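Local structure of meso-diaminopimelate dehydrogenase (Clostridium tetani, 3WGZ) at residues G151-H156 against G169-I174. The protein is a meso-diaminopimelate dehydrogenase, an enzyme class that catalyses the reversible NADP-dependent oxidative deamination of meso-diaminopimelate. The protein carries 6 engineered substitutions. Numbering follows the deposited sequence.
Sequences GVSLGH and GIQYII. Engineered in segment 151-156: Leu154 (natural residue Gln). Engineered in segment 169-174: Ile173 (natural residue Thr). With DLE (D-leucine), chain C.
Gly151 and the engineered Ile173 form an antiparallel hydrogen-bonded pair, Gly151 N giving to Ile173 O at 3.2 Å and Ile173 N returning to Gly151 O at 2.9 Å. One residue on, Val152 spreads its two methyls over the neighbouring strand: CG1, anti to the backbone N (chi1 -177°), lies 3.3 Å from Gln171 O, while CG2 reaches Tyr172 CE1 at 3.5 Å, obliquely to the ring, and also touches Ile170 CD1. The Tyr172 hydroxyl bonds to His244. Segment 151-152 is a short outer strand of the four-stranded mixed sheet in the C-terminal domain, added beside 169-174, whose other side bonds to strand 197-205; the chain then turns through Ser153, at the N-cap position, into helix 154-161. The bent side chain of Gln171 (chi2 -95°) fills the angle between strand and helix. Gln171 NE2 sits over one face of the His156 imidazole, offset toward the rim and 3.4 Å from His156 CG, with amide and ring planes 16° apart. Gln171 OE1 takes a weak, bent bond from Ser153 N at 3.3 Å. The D-leucine carboxylate lies at the helix start near Gly155 N, its exact place doubtful, and the engineered Leu154 touches the ligand's side chain.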
# COMPACT_ATOMS: atom_id res chain seq x y z
N GLY B 151 0.02 18.13 11.22
CA GLY B 151 -1.37 18.47 10.97
C GLY B 151 -2.01 19.10 12.19
O GLY B 151 -1.59 18.86 13.33
N VAL B 152 -3.04 19.89 11.96
CA VAL B 152 -3.73 20.58 13.03
C VAL B 152 -4.75 19.72 13.78
O VAL B 152 -5.27 18.73 13.26
CB VAL B 152 -4.45 21.82 12.50
CG1 VAL B 152 -5.10 22.58 13.63
CG2 VAL B 152 -3.47 22.69 11.73
N SER B 153 -4.99 20.10 15.03
CA SER B 153 -5.98 19.44 15.87
C SER B 153 -6.94 20.55 16.26
O SER B 153 -6.58 21.42 17.05
CB SER B 153 -5.36 18.84 17.13
OG SER B 153 -4.41 17.85 16.80
N LEU B 154 -8.13 20.54 15.68
CA LEU B 154 -9.13 21.55 15.97
C LEU B 154 -9.28 21.68 17.48
O LEU B 154 -9.27 22.79 18.03
CB LEU B 154 -10.47 21.17 15.33
CG LEU B 154 -10.59 21.07 13.79
CD1 LEU B 154 -9.66 19.98 13.25
CD2 LEU B 154 -12.03 20.75 13.41
N GLY B 155 -9.41 20.54 18.15
CA GLY B 155 -9.58 20.53 19.59
C GLY B 155 -8.49 21.27 20.33
O GLY B 155 -8.77 22.17 21.11
N HIS B 156 -7.24 20.90 20.08
CA HIS B 156 -6.12 21.55 20.74
C HIS B 156 -6.06 23.05 20.45
O HIS B 156 -5.55 23.81 21.26
CB HIS B 156 -4.80 20.90 20.33
CG HIS B 156 -4.60 19.54 20.93
ND1 HIS B 156 -5.29 18.43 20.50
CD2 HIS B 156 -3.80 19.12 21.94
CE1 HIS B 156 -4.93 17.38 21.22
NE2 HIS B 156 -4.03 17.78 22.10
N GLY B 169 -4.76 31.52 18.08
CA GLY B 169 -3.67 30.56 17.97
C GLY B 169 -4.02 29.27 17.26
O GLY B 169 -5.18 29.00 16.95
N ILE B 170 -2.99 28.45 17.02
CA ILE B 170 -3.18 27.18 16.34
C ILE B 170 -2.18 26.15 16.86
O ILE B 170 -1.10 26.50 17.37
CB ILE B 170 -3.00 27.36 14.82
CG1 ILE B 170 -3.36 26.07 14.09
CG2 ILE B 170 -1.56 27.76 14.52
CD1 ILE B 170 -3.35 26.19 12.57
N GLN B 171 -2.54 24.88 16.73
CA GLN B 171 -1.68 23.80 17.18
C GLN B 171 -1.41 22.77 16.10
O GLN B 171 -2.28 22.50 15.27
CB GLN B 171 -2.31 23.11 18.39
CG GLN B 171 -1.52 21.90 18.89
CD GLN B 171 -2.00 20.56 18.32
OE1 GLN B 171 -2.56 20.49 17.23
NE2 GLN B 171 -1.77 19.49 19.08
N TYR B 172 -0.22 22.19 16.14
CA TYR B 172 0.15 21.16 15.19
C TYR B 172 0.65 19.97 15.98
O TYR B 172 1.21 20.13 17.07
CB TYR B 172 1.29 21.62 14.28
CG TYR B 172 0.92 22.69 13.29
CD1 TYR B 172 0.21 22.38 12.13
CD2 TYR B 172 1.29 24.02 13.50
CE1 TYR B 172 -0.12 23.36 11.20
CE2 TYR B 172 0.97 25.01 12.58
CZ TYR B 172 0.27 24.67 11.44
OH TYR B 172 -0.06 25.66 10.54
N ILE B 173 0.43 18.78 15.44
CA ILE B 173 0.92 17.56 16.04
C ILE B 173 1.95 17.12 15.00
O ILE B 173 1.65 17.12 13.81
CB ILE B 173 -0.18 16.49 16.19
CG1 ILE B 173 -1.23 16.98 17.21
CG2 ILE B 173 0.43 15.18 16.68
CD1 ILE B 173 -2.37 16.00 17.47
N ILE B 174 3.15 16.77 15.44
CA ILE B 174 4.18 16.37 14.50
C ILE B 174 4.96 15.14 14.94
O ILE B 174 5.40 15.05 16.09
CB ILE B 174 5.20 17.52 14.29
CG1 ILE B 174 4.47 18.85 14.06
CG2 ILE B 174 6.14 17.18 13.13
CD1 ILE B 174 5.38 20.07 14.07
N DLE C . -9.60 15.23 16.53
CA DLE C . -10.20 16.43 17.13
CB DLE C . -10.99 17.23 16.10
CG DLE C . -12.11 16.37 15.52
CD1 DLE C . -13.09 15.98 16.63
CD2 DLE C . -12.86 17.15 14.44
C DLE C . -9.09 17.31 17.72
O DLE C . -8.08 17.49 17.01
OXT DLE C . -9.28 17.76 18.87